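Local coordinates for protein cytochrome P450 (Bacillus megaterium, PDB 5L92) that binds heme and the steroid corticosterone and, as a cytochrome P450 monooxygenase, probably uses the heme iron to oxidise steroids, at residues I167-P172 with I387-V392; V289-R294 with H312-M317; E193-F198 with F235-L240. One frame throughout, in Å; residues are numbered along the deposited sequence.

Contact 1: residues I167-P172 with I387-V392. With C0R (corticosterone), chain D.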
loop_
_atom_site.group_PDB
_atom_site.type_symbol
_atom_site.label_atom_id
_atom_site.label_comp_id
_atom_site.label_asym_id
_atom_site.label_seq_id
_atom_site.Cartn_x
_atom_site.Cartn_y
_atom_site.Cartn_z
ATOM N N ILE A 167 4.652 -13.051 2.033
ATOM C CA ILE A 167 3.854 -13.970 2.845
ATOM C C ILE A 167 2.807 -13.201 3.647
ATOM O O ILE A 167 1.614 -13.547 3.634
ATOM C CB ILE A 167 4.766 -14.811 3.753
ATOM C CG1 ILE A 167 5.511 -15.830 2.884
ATOM C CG2 ILE A 167 3.939 -15.468 4.905
ATOM C CD1 ILE A 167 6.567 -16.644 3.633
ATOM N N ILE A 168 3.234 -12.141 4.348
ATOM C CA ILE A 168 2.323 -11.412 5.235
ATOM C C ILE A 168 1.133 -10.837 4.465
ATOM O O ILE A 168 0.007 -10.838 4.969
ATOM C CB ILE A 168 3.065 -10.306 6.016
ATOM C CG1 ILE A 168 4.070 -10.913 7.001
ATOM C CG2 ILE A 168 2.076 -9.462 6.799
ATOM C CD1 ILE A 168 3.432 -11.826 8.059
ATOM N N VAL A 169 1.348 -10.305 3.251
ATOM C CA VAL A 169 0.197 -9.737 2.523
ATOM C C VAL A 169 -0.497 -10.770 1.627
ATOM O O VAL A 169 -1.537 -10.460 1.022
ATOM C CB VAL A 169 0.569 -8.477 1.702
ATOM C CG1 VAL A 169 1.150 -7.356 2.597
ATOM C CG2 VAL A 169 1.491 -8.808 0.547
ATOM N N ALA A 170 0.025 -11.991 1.546
ATOM C CA ALA A 170 -0.516 -12.995 0.638
ATOM C C ALA A 170 -1.959 -13.364 0.976
ATOM O O ALA A 170 -2.358 -13.449 2.141
ATOM C CB ALA A 170 0.366 -14.242 0.658
ATOM N N GLY A 171 -2.760 -13.499 -0.065
ATOM C CA GLY A 171 -4.085 -14.059 0.039
ATOM C C GLY A 171 -4.094 -15.502 -0.420
ATOM O O GLY A 171 -3.210 -15.969 -1.135
ATOM N N PRO A 172 -5.104 -16.242 -0.005
ATOM C CA PRO A 172 -5.141 -17.672 -0.307
ATOM C C PRO A 172 -5.481 -17.946 -1.765
ATOM O O PRO A 172 -6.152 -17.158 -2.435
ATOM C CB PRO A 172 -6.238 -18.181 0.627
ATOM C CG PRO A 172 -7.175 -17.021 0.692
ATOM C CD PRO A 172 -6.311 -15.796 0.698
ATOM N N ILE A 387 -1.118 -9.821 -8.480
ATOM C CA ILE A 387 -0.737 -10.362 -7.183
ATOM C C ILE A 387 -1.935 -11.080 -6.558
ATOM O O ILE A 387 -3.076 -10.603 -6.624
ATOM C CB ILE A 387 -0.224 -9.237 -6.274
ATOM C CG1 ILE A 387 1.049 -8.603 -6.880
ATOM C CG2 ILE A 387 0.066 -9.804 -4.863
ATOM C CD1 ILE A 387 1.311 -7.114 -6.495
ATOM N N GLU A 388 -1.672 -12.239 -5.959
ATOM C CA GLU A 388 -2.702 -13.033 -5.289
ATOM C C GLU A 388 -2.830 -12.505 -3.865
ATOM O O GLU A 388 -2.186 -12.990 -2.931
ATOM C CB GLU A 388 -2.345 -14.518 -5.347
ATOM C CG GLU A 388 -3.486 -15.444 -4.988
ATOM C CD GLU A 388 -3.303 -16.844 -5.559
ATOM O OE1 GLU A 388 -2.483 -17.614 -5.001
ATOM O OE2 GLU A 388 -3.977 -17.167 -6.571
ATOM N N SER A 389 -3.684 -11.501 -3.692
ATOM C CA SER A 389 -3.761 -10.813 -2.415
ATOM C C SER A 389 -5.060 -10.039 -2.368
ATOM O O SER A 389 -5.534 -9.552 -3.392
ATOM C CB SER A 389 -2.550 -9.861 -2.240
ATOM O OG SER A 389 -2.670 -9.019 -1.110
ATOM N N THR A 390 -5.648 -9.951 -1.180
ATOM C CA THR A 390 -6.712 -8.974 -0.972
ATOM C C THR A 390 -6.206 -7.730 -0.261
ATOM O O THR A 390 -6.888 -6.711 -0.275
ATOM C CB THR A 390 -7.910 -9.566 -0.174
ATOM O OG1 THR A 390 -7.602 -9.646 1.212
ATOM C CG2 THR A 390 -8.267 -10.908 -0.641
ATOM N N PHE A 391 -5.018 -7.782 0.352
ATOM C CA PHE A 391 -4.490 -6.609 1.019
ATOM C C PHE A 391 -3.810 -5.638 0.042
ATOM O O PHE A 391 -3.783 -4.424 0.316
ATOM C CB PHE A 391 -3.496 -7.026 2.111
ATOM C CG PHE A 391 -4.103 -7.795 3.240
ATOM C CD1 PHE A 391 -5.049 -7.222 4.076
ATOM C CD2 PHE A 391 -3.675 -9.092 3.506
ATOM C CE1 PHE A 391 -5.570 -7.945 5.160
ATOM C CE2 PHE A 391 -4.189 -9.818 4.578
ATOM C CZ PHE A 391 -5.133 -9.249 5.403
ATOM N N VAL A 392 -3.287 -6.126 -1.094
ATOM C CA VAL A 392 -2.679 -5.242 -2.086
ATOM C C VAL A 392 -3.177 -5.584 -3.488
ATOM O O VAL A 392 -3.639 -6.687 -3.766
ATOM C CB VAL A 392 -1.131 -5.256 -2.035
ATOM C CG1 VAL A 392 -0.671 -4.807 -0.676
ATOM C CG2 VAL A 392 -0.570 -6.628 -2.380
HETATM C C1 C0R D . -1.376 -1.404 4.292
HETATM C C2 C0R D . -0.945 -0.066 3.664
HETATM C C3 C0R D . 0.496 0.465 4.104
HETATM C C4 C0R D . 1.559 -0.647 4.575
HETATM C C5 C0R D . 1.084 -2.090 4.756
HETATM C C6 C0R D . 2.135 -3.204 5.160
HETATM C C7 C0R D . 1.535 -4.076 6.395
HETATM C C8 C0R D . 0.139 -4.590 6.097
HETATM C C9 C0R D . -0.880 -3.457 5.648
HETATM C C10 C0R D . -0.395 -2.508 4.494
HETATM C C11 C0R D . -2.330 -4.122 5.439
HETATM C C12 C0R D . -2.785 -4.990 6.761
HETATM C C13 C0R D . -1.807 -6.072 7.166
HETATM C C14 C0R D . -0.328 -5.381 7.335
HETATM C C15 C0R D . 0.451 -6.405 7.678
HETATM C C16 C0R D . -0.474 -7.264 8.688
HETATM C C17 C0R D . -2.013 -6.598 8.400
HETATM C C18 C0R D . -1.771 -7.210 6.092
HETATM C C19 C0R D . -0.274 -3.255 3.145
HETATM C C20 C0R D . -3.127 -7.671 8.543
HETATM C C21 C0R D . -4.453 -7.378 9.262
HETATM O O1 C0R D . 0.912 1.616 4.020
HETATM O O2 C0R D . -2.333 -4.909 4.368
HETATM O O3 C0R D . -2.948 -8.792 8.080
HETATM O O4 C0R D . -5.306 -8.496 9.035
HETATM O O HOH W 1 -4.586 -11.015 1.055
#
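G171 and S389 bring the two backbones within 4.1 Å CA to CA, just after helix 158-169 ends, and G171 N donates to E388 O at 3.0 Å in a fairly straight bond (163°). This helix is the F helix of the P450 fold, and 387-392 belongs to the C-terminal loop. A second bond lies two residues earlier, at V169. S389 OG donates to V169 O at 2.8 Å, from a position tilted out of the carbonyl plane. The serine hydroxyl lies anti to the backbone N (chi1 171°). From there S389 OG also accepts a bond from V392 N at 3.0 Å, an ST motif, and a weak one from F391 N. One side-chain oxygen thus fixes the 389-392 turn and holds it to the helix end. V169 O takes a further bond from water 1, which itself accepts from T390 N.

F391 sits between this polar patch and the steroid. V169 O lies in the plane of its ring, at the edge near CD2. The C18 methyl of corticosterone rests over the centre of one face, 3.6 Å above the ring plane. F391 CB also comes to 3.3 Å from steroid O2. On the helix side, I168 CG2 touches steroid C15 at 3.6 Å. V169 and V392 cross at about a right angle through their CG2 methyls. K187 of helix 177-207 binds the carbonyls of I168 and A170.

The chemistry is divided. Polar groups take up the carbonyls at the helix end, while I168 and the F391 face give the bound steroid an apolar surface.

Contact 2: residues V289-R294 with H312-M317. With HEM (protoporphyrin IX containing Fe), chain C.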
loop_
_atom_site.group_PDB
_atom_site.type_symbol
_atom_site.label_atom_id
_atom_site.label_comp_id
_atom_site.label_asym_id
_atom_site.label_seq_id
_atom_site.Cartn_x
_atom_site.Cartn_y
_atom_site.Cartn_z
ATOM N N VAL A 289 -4.149 -0.273 -2.732
ATOM C CA VAL A 289 -4.948 -0.889 -1.682
ATOM C C VAL A 289 -6.424 -0.719 -2.046
ATOM O O VAL A 289 -6.923 0.407 -2.126
ATOM C CB VAL A 289 -4.636 -0.298 -0.307
ATOM C CG1 VAL A 289 -5.476 -0.992 0.795
ATOM C CG2 VAL A 289 -3.113 -0.455 0.041
ATOM N N GLN A 290 -7.120 -1.833 -2.282
ATOM C CA GLN A 290 -8.510 -1.755 -2.757
ATOM C C GLN A 290 -9.532 -1.613 -1.633
ATOM O O GLN A 290 -10.627 -1.065 -1.865
ATOM C CB GLN A 290 -8.877 -2.986 -3.581
ATOM C CG GLN A 290 -8.241 -3.014 -4.952
ATOM C CD GLN A 290 -8.795 -1.958 -5.877
ATOM O OE1 GLN A 290 -10.003 -1.877 -6.083
ATOM N NE2 GLN A 290 -7.923 -1.116 -6.396
ATOM N N ALA A 291 -9.199 -2.092 -0.437
ATOM C CA ALA A 291 -10.134 -2.177 0.681
ATOM C C ALA A 291 -9.340 -2.336 1.974
ATOM O O ALA A 291 -8.171 -2.699 1.958
ATOM C CB ALA A 291 -11.100 -3.366 0.511
ATOM N N LEU A 292 -10.013 -2.085 3.091
ATOM C CA LEU A 292 -9.464 -2.208 4.432
ATOM C C LEU A 292 -10.432 -3.046 5.267
ATOM O O LEU A 292 -11.447 -3.545 4.759
ATOM C CB LEU A 292 -9.243 -0.810 5.037
ATOM C CG LEU A 292 -8.236 0.033 4.248
ATOM C CD1 LEU A 292 -8.196 1.479 4.711
ATOM C CD2 LEU A 292 -6.873 -0.609 4.423
ATOM N N HIS A 293 -10.115 -3.203 6.554
ATOM C CA HIS A 293 -10.948 -3.969 7.476
ATOM C C HIS A 293 -11.181 -3.167 8.740
ATOM O O HIS A 293 -10.288 -2.463 9.198
ATOM C CB HIS A 293 -10.311 -5.310 7.850
ATOM C CG HIS A 293 -10.382 -6.336 6.765
ATOM N ND1 HIS A 293 -9.536 -6.334 5.677
ATOM C CD2 HIS A 293 -11.217 -7.390 6.589
ATOM C CE1 HIS A 293 -9.836 -7.345 4.887
ATOM N NE2 HIS A 293 -10.854 -8.001 5.416
ATOM N N ARG A 294 -12.381 -3.286 9.287
ATOM C CA ARG A 294 -12.742 -2.712 10.573
ATOM C C ARG A 294 -13.618 -3.723 11.310
ATOM O O ARG A 294 -14.170 -4.653 10.712
ATOM C CB ARG A 294 -13.467 -1.370 10.435
ATOM C CG ARG A 294 -12.654 -0.206 9.755
ATOM C CD ARG A 294 -11.532 0.213 10.648
ATOM N NE ARG A 294 -10.828 1.456 10.286
ATOM C CZ ARG A 294 -9.711 1.518 9.578
ATOM N NH1 ARG A 294 -9.162 0.429 9.047
ATOM N NH2 ARG A 294 -9.159 2.685 9.362
ATOM N N HIS A 312 -17.383 -7.894 11.273
ATOM C CA HIS A 312 -16.347 -7.278 10.448
ATOM C C HIS A 312 -16.959 -6.477 9.292
ATOM O O HIS A 312 -18.012 -6.829 8.764
ATOM C CB HIS A 312 -15.407 -8.346 9.873
ATOM C CG HIS A 312 -14.645 -9.116 10.905
ATOM N ND1 HIS A 312 -14.873 -8.989 12.256
ATOM C CD2 HIS A 312 -13.676 -10.055 10.777
ATOM C CE1 HIS A 312 -14.079 -9.813 12.918
ATOM N NE2 HIS A 312 -13.337 -10.464 12.043
ATOM N N VAL A 313 -16.256 -5.417 8.877
ATOM C CA VAL A 313 -16.683 -4.508 7.818
ATOM C C VAL A 313 -15.520 -4.342 6.847
ATOM O O VAL A 313 -14.369 -4.226 7.272
ATOM C CB VAL A 313 -17.127 -3.129 8.381
ATOM C CG1 VAL A 313 -17.636 -2.201 7.289
ATOM C CG2 VAL A 313 -18.157 -3.305 9.417
ATOM N N VAL A 314 -15.814 -4.334 5.556
ATOM C CA VAL A 314 -14.787 -4.158 4.526
ATOM C C VAL A 314 -15.172 -2.948 3.683
ATOM O O VAL A 314 -16.029 -3.000 2.817
ATOM C CB VAL A 314 -14.656 -5.431 3.654
ATOM C CG1 VAL A 314 -13.593 -5.246 2.556
ATOM C CG2 VAL A 314 -14.293 -6.628 4.529
ATOM N N PRO A 315 -14.596 -1.770 3.991
ATOM C CA PRO A 315 -14.787 -0.620 3.101
ATOM C C PRO A 315 -13.889 -0.726 1.874
ATOM O O PRO A 315 -12.675 -0.910 1.977
ATOM C CB PRO A 315 -14.422 0.573 3.989
ATOM C CG PRO A 315 -13.475 0.008 5.014
ATOM C CD PRO A 315 -14.008 -1.379 5.285
ATOM N N TRP A 316 -14.507 -0.622 0.707
ATOM C CA TRP A 316 -13.824 -0.793 -0.566
ATOM C C TRP A 316 -13.469 0.575 -1.148
ATOM O O TRP A 316 -14.222 1.146 -1.937
ATOM C CB TRP A 316 -14.705 -1.580 -1.522
ATOM C CG TRP A 316 -14.864 -3.063 -1.141
ATOM C CD1 TRP A 316 -15.809 -3.603 -0.325
ATOM C CD2 TRP A 316 -14.049 -4.154 -1.578
ATOM N NE1 TRP A 316 -15.647 -4.966 -0.236
ATOM C CE2 TRP A 316 -14.568 -5.331 -0.997
ATOM C CE3 TRP A 316 -12.955 -4.255 -2.435
ATOM C CZ2 TRP A 316 -14.016 -6.594 -1.232
ATOM C CZ3 TRP A 316 -12.387 -5.501 -2.659
ATOM C CH2 TRP A 316 -12.920 -6.664 -2.055
ATOM N N MET A 317 -12.263 1.056 -0.856
ATOM C CA MET A 317 -11.870 2.329 -1.455
ATOM C C MET A 317 -11.862 2.234 -2.980
ATOM O O MET A 317 -12.256 3.185 -3.658
ATOM C CB MET A 317 -10.514 2.788 -0.937
ATOM C CG MET A 317 -10.544 3.089 0.565
ATOM S SD MET A 317 -9.933 1.671 1.483
ATOM C CE MET A 317 -8.211 1.934 1.130
HETATM C CHA HEM C . -1.579 3.395 6.583
HETATM C CHB HEM C . -1.983 2.961 1.728
HETATM C CHC HEM C . 2.741 3.663 1.184
HETATM C CHD HEM C . 3.169 3.587 6.006
HETATM C C1A HEM C . -2.092 3.267 5.298
HETATM C C2A HEM C . -3.497 3.178 4.966
HETATM C C3A HEM C . -3.603 3.045 3.636
HETATM C C4A HEM C . -2.274 3.074 3.070
HETATM C CMA HEM C . -4.915 2.915 2.836
HETATM C CAA HEM C . -4.676 3.206 5.978
HETATM C CBA HEM C . -4.721 1.955 6.857
HETATM C CGA HEM C . -6.030 1.822 7.590
HETATM O O1A HEM C . -6.784 2.796 7.704
HETATM O O2A HEM C . -6.360 0.721 8.063
HETATM C C1B HEM C . -0.763 3.154 1.125
HETATM C C2B HEM C . -0.490 3.288 -0.300
HETATM C C3B HEM C . 0.836 3.467 -0.426
HETATM C C4B HEM C . 1.422 3.442 0.899
HETATM C CMB HEM C . -1.559 3.264 -1.409
HETATM C CAB HEM C . 1.695 3.712 -1.685
HETATM C CBB HEM C . 1.195 4.218 -2.824
HETATM C C1C HEM C . 3.272 3.709 2.452
HETATM C C2C HEM C . 4.670 3.798 2.776
HETATM C C3C HEM C . 4.779 3.795 4.093
HETATM C C4C HEM C . 3.470 3.654 4.668
HETATM C CMC HEM C . 5.856 3.938 1.788
HETATM C CAC HEM C . 6.140 3.855 4.797
HETATM C CBC HEM C . 6.404 4.833 5.658
HETATM C C1D HEM C . 1.937 3.525 6.591
HETATM C C2D HEM C . 1.700 3.484 8.019
HETATM C C3D HEM C . 0.372 3.437 8.204
HETATM C C4D HEM C . -0.245 3.430 6.881
HETATM C CMD HEM C . 2.846 3.487 9.066
HETATM C CAD HEM C . -0.418 3.384 9.535
HETATM C CBD HEM C . -0.835 4.798 9.988
HETATM C CGD HEM C . -1.740 4.810 11.204
HETATM O O1D HEM C . -1.827 5.853 11.892
HETATM O O2D HEM C . -2.420 3.798 11.510
HETATM N NA HEM C . -1.349 3.209 4.127
HETATM N NB HEM C . 0.429 3.235 1.810
HETATM N NC HEM C . 2.565 3.610 3.638
HETATM N ND HEM C . 0.733 3.456 5.941
HETATM FE FE HEM C . 0.625 3.473 3.876
#
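L292 and M317 form the tight, heme-facing part. M317 bends at chi2 (97°) and chi3, which brings M317 CE to 3.6 Å from L292 CD1. V289 CG1 lies beside the same CE. Farther from the heme, A291 CB sits over the face of the W316 six-membered ring, 3.9 Å from its centroid, and V314 CG1 covers the same face near the rim.

The backbones pair as antiparallel strands at R294 and V313, bonded both ways, and L292 N donates to P315 O at 3.1 Å. Packing thins toward exposed H312, whose CB is 4.0 Å from R294 O. H293 lies alongside V314 CG2, and H293 ND1 hydrogen-bonds a malonic acid probably from the crystallisation liquor.

R294 turns away from the strand pair to the heme. R294 NH2 donates almost straight to heme O1A at 2.9 Å. R294 NH1 donates to heme O2A at 3.0 Å. It also reaches H293 O, in a bond of 170°. A leucine here would probably leave the propionate without this paired charge and H293 O without its NH1 donor. The carboxylate meets the guanidinium edge in plane, so two bonds fix its rotation and the charges probably offset each other.

Contact 3: residues E193-F198 with F235-L240. With HEM (protoporphyrin IX containing Fe), chain C.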
loop_
_atom_site.group_PDB
_atom_site.type_symbol
_atom_site.label_atom_id
_atom_site.label_comp_id
_atom_site.label_asym_id
_atom_site.label_seq_id
_atom_site.Cartn_x
_atom_site.Cartn_y
_atom_site.Cartn_z
ATOM N N GLU A 193 9.774 -14.702 12.615
ATOM C CA GLU A 193 11.099 -14.446 12.047
ATOM C C GLU A 193 11.342 -12.952 11.819
ATOM O O GLU A 193 12.435 -12.439 12.103
ATOM C CB GLU A 193 11.227 -15.219 10.733
ATOM C CG GLU A 193 11.431 -16.747 10.906
ATOM C CD GLU A 193 11.368 -17.504 9.583
ATOM O OE1 GLU A 193 11.046 -16.880 8.550
ATOM O OE2 GLU A 193 11.641 -18.724 9.566
ATOM N N LEU A 194 10.323 -12.231 11.340
ATOM C CA LEU A 194 10.421 -10.772 11.265
ATOM C C LEU A 194 10.682 -10.169 12.642
ATOM O O LEU A 194 11.549 -9.314 12.805
ATOM C CB LEU A 194 9.145 -10.178 10.690
ATOM C CG LEU A 194 8.898 -10.125 9.182
ATOM C CD1 LEU A 194 7.407 -9.797 8.905
ATOM C CD2 LEU A 194 9.796 -9.083 8.604
ATOM N N GLU A 195 9.871 -10.538 13.628
ATOM C CA GLU A 195 10.102 -10.055 14.988
ATOM C C GLU A 195 11.515 -10.359 15.461
ATOM O O GLU A 195 12.224 -9.465 15.930
ATOM C CB GLU A 195 9.072 -10.660 15.936
ATOM C CG GLU A 195 7.718 -10.042 15.713
ATOM C CD GLU A 195 6.664 -10.712 16.509
ATOM O OE1 GLU A 195 7.043 -11.280 17.547
ATOM O OE2 GLU A 195 5.472 -10.680 16.103
ATOM N N THR A 196 11.962 -11.609 15.323
ATOM C CA THR A 196 13.266 -11.929 15.894
ATOM C C THR A 196 14.363 -11.213 15.135
ATOM O O THR A 196 15.340 -10.770 15.746
ATOM C CB THR A 196 13.522 -13.456 15.944
ATOM O OG1 THR A 196 13.374 -14.032 14.655
ATOM C CG2 THR A 196 12.558 -14.129 16.862
ATOM N N TYR A 197 14.195 -11.042 13.819
ATOM C CA TYR A 197 15.087 -10.172 13.060
ATOM C C TYR A 197 15.196 -8.811 13.725
ATOM O O TYR A 197 16.300 -8.331 14.009
ATOM C CB TYR A 197 14.583 -10.002 11.612
ATOM C CG TYR A 197 15.505 -9.162 10.768
ATOM C CD1 TYR A 197 15.382 -7.777 10.725
ATOM C CD2 TYR A 197 16.526 -9.755 10.048
ATOM C CE1 TYR A 197 16.242 -7.023 9.985
ATOM C CE2 TYR A 197 17.385 -9.014 9.292
ATOM C CZ TYR A 197 17.252 -7.639 9.270
ATOM O OH TYR A 197 18.114 -6.865 8.521
ATOM N N PHE A 198 14.059 -8.165 13.997
ATOM C CA PHE A 198 14.143 -6.797 14.485
ATOM C C PHE A 198 14.533 -6.700 15.961
ATOM O O PHE A 198 15.040 -5.660 16.383
ATOM C CB PHE A 198 12.826 -6.060 14.215
ATOM C CG PHE A 198 12.774 -5.441 12.836
ATOM C CD1 PHE A 198 13.511 -4.305 12.553
ATOM C CD2 PHE A 198 12.040 -6.032 11.827
ATOM C CE1 PHE A 198 13.514 -3.739 11.287
ATOM C CE2 PHE A 198 12.004 -5.482 10.558
ATOM C CZ PHE A 198 12.746 -4.338 10.271
ATOM N N PHE A 235 6.342 -1.351 14.738
ATOM C CA PHE A 235 6.359 -0.243 13.791
ATOM C C PHE A 235 7.412 -0.471 12.712
ATOM O O PHE A 235 7.150 -0.257 11.519
ATOM C CB PHE A 235 6.592 1.068 14.552
ATOM C CG PHE A 235 6.698 2.280 13.662
ATOM C CD1 PHE A 235 5.557 2.933 13.201
ATOM C CD2 PHE A 235 7.943 2.771 13.311
ATOM C CE1 PHE A 235 5.662 4.056 12.370
ATOM C CE2 PHE A 235 8.061 3.890 12.487
ATOM C CZ PHE A 235 6.926 4.536 12.022
ATOM N N SER A 236 8.581 -0.970 13.101
ATOM C CA SER A 236 9.617 -1.265 12.123
ATOM C C SER A 236 9.132 -2.283 11.100
ATOM O O SER A 236 9.364 -2.119 9.892
ATOM C CB SER A 236 10.870 -1.742 12.844
ATOM O OG SER A 236 11.334 -0.696 13.676
ATOM N N ILE A 237 8.409 -3.310 11.557
ATOM C CA ILE A 237 7.891 -4.320 10.631
ATOM C C ILE A 237 6.854 -3.711 9.696
ATOM O O ILE A 237 6.868 -3.964 8.488
ATOM C CB ILE A 237 7.325 -5.528 11.413
ATOM C CG1 ILE A 237 8.484 -6.384 11.993
ATOM C CG2 ILE A 237 6.442 -6.399 10.524
ATOM C CD1 ILE A 237 8.058 -7.301 13.122
ATOM N N LEU A 238 5.942 -2.911 10.239
ATOM C CA LEU A 238 4.937 -2.259 9.408
ATOM C C LEU A 238 5.596 -1.468 8.292
ATOM O O LEU A 238 5.194 -1.575 7.129
ATOM C CB LEU A 238 4.080 -1.350 10.276
ATOM C CG LEU A 238 2.982 -0.500 9.619
ATOM C CD1 LEU A 238 1.950 -1.367 8.859
ATOM C CD2 LEU A 238 2.328 0.316 10.708
ATOM N N LEU A 239 6.646 -0.709 8.619
ATOM C CA LEU A 239 7.322 0.097 7.608
ATOM C C LEU A 239 8.027 -0.789 6.614
ATOM O O LEU A 239 7.988 -0.533 5.404
ATOM C CB LEU A 239 8.332 1.056 8.237
ATOM C CG LEU A 239 7.867 2.205 9.109
ATOM C CD1 LEU A 239 9.105 3.097 9.372
ATOM C CD2 LEU A 239 6.766 2.995 8.528
ATOM N N LEU A 240 8.662 -1.852 7.102
ATOM C CA LEU A 240 9.344 -2.761 6.192
ATOM C C LEU A 240 8.378 -3.299 5.145
ATOM O O LEU A 240 8.673 -3.285 3.948
ATOM C CB LEU A 240 9.971 -3.916 6.947
ATOM C CG LEU A 240 10.780 -4.841 6.055
ATOM C CD1 LEU A 240 11.938 -4.048 5.424
ATOM C CD2 LEU A 240 11.278 -6.027 6.856
HETATM C CHA HEM C . -1.579 3.395 6.583
HETATM C CHB HEM C . -1.983 2.961 1.728
HETATM C CHC HEM C . 2.741 3.663 1.184
HETATM C CHD HEM C . 3.169 3.587 6.006
HETATM C C1A HEM C . -2.092 3.267 5.298
HETATM C C2A HEM C . -3.497 3.178 4.966
HETATM C C3A HEM C . -3.603 3.045 3.636
HETATM C C4A HEM C . -2.274 3.074 3.070
HETATM C CMA HEM C . -4.915 2.915 2.836
HETATM C CAA HEM C . -4.676 3.206 5.978
HETATM C CBA HEM C . -4.721 1.955 6.857
HETATM C CGA HEM C . -6.030 1.822 7.590
HETATM O O1A HEM C . -6.784 2.796 7.704
HETATM O O2A HEM C . -6.360 0.721 8.063
HETATM C C1B HEM C . -0.763 3.154 1.125
HETATM C C2B HEM C . -0.490 3.288 -0.300
HETATM C C3B HEM C . 0.836 3.467 -0.426
HETATM C C4B HEM C . 1.422 3.442 0.899
HETATM C CMB HEM C . -1.559 3.264 -1.409
HETATM C CAB HEM C . 1.695 3.712 -1.685
HETATM C CBB HEM C . 1.195 4.218 -2.824
HETATM C C1C HEM C . 3.272 3.709 2.452
HETATM C C2C HEM C . 4.670 3.798 2.776
HETATM C C3C HEM C . 4.779 3.795 4.093
HETATM C C4C HEM C . 3.470 3.654 4.668
HETATM C CMC HEM C . 5.856 3.938 1.788
HETATM C CAC HEM C . 6.140 3.855 4.797
HETATM C CBC HEM C . 6.404 4.833 5.658
HETATM C C1D HEM C . 1.937 3.525 6.591
HETATM C C2D HEM C . 1.700 3.484 8.019
HETATM C C3D HEM C . 0.372 3.437 8.204
HETATM C C4D HEM C . -0.245 3.430 6.881
HETATM C CMD HEM C . 2.846 3.487 9.066
HETATM C CAD HEM C . -0.418 3.384 9.535
HETATM C CBD HEM C . -0.835 4.798 9.988
HETATM C CGD HEM C . -1.740 4.810 11.204
HETATM O O1D HEM C . -1.827 5.853 11.892
HETATM O O2D HEM C . -2.420 3.798 11.510
HETATM N NA HEM C . -1.349 3.209 4.127
HETATM N NB HEM C . 0.429 3.235 1.810
HETATM N NC HEM C . 2.565 3.610 3.638
HETATM N ND HEM C . 0.733 3.456 5.941
HETATM FE FE HEM C . 0.625 3.473 3.876
#
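L194 and F198 reach across from a helical turn whose shortest backbone bond, Y197 N to E193 O, is 2.8 Å. On the other helix, L240 N to S236 O at 2.9 Å closes the turn that receives them. Between the segments the contact is made by hydrocarbon.

F198 and I237 carry the largest shares. S236 CB lies over one face of the F198 ring, 3.9 Å from the ring centroid, in a CH-pi contact. Y197 CD1 covers the opposite face. L240 CD2 meets the ring edge in plane, 3.8 Å from F198 CE2. I237 CG1 approaches F198 CD2 obliquely at 3.6 Å. The serine hydroxyl keeps to its own helix and binds I232 O.

I237 reaches between F198 and L194. Its CG1 lies anti to the carbonyl carbon (chi1 -74°), and CD1 ends against the E195 backbone N and CG. I237 CG2 touches L194 CD1 at 3.9 Å. L194 uses its other methyl, CD2, against L240 CD2.

The axes of the two segments pass 10.2 Å apart at 115°. Behind the contact, L238 and L239 touch the heme, and L238 also touches corticosterone. This crossing of the G helix, 177-207, over the long central helix 229-245 is characteristic of the P450 fold.

How the contacts relate
Contacts 2 and 3 are buried, while contact 1 is only partly so. Contact 1 joins a helix end to a loop by polar bonds around carbonyls together with valine and phenylalanine packing. Contact 2 combines strand pairing with apolar packing and a charged bond. Contact 3 is apolar packing of two helices. Both its helices also serve contact 1: 177-207 through K187, 229-245 through I241, which packs on I168 and V169. Contacts 2 and 3 do not touch, yet both reach the heme, contact 2 through R294, L292, V289 and M317, contact 3 through L238 and L239. Contact 1 touches both, I168 on L194 and F391 O on V289. Each supplies residues that line the heme or steroid pocket.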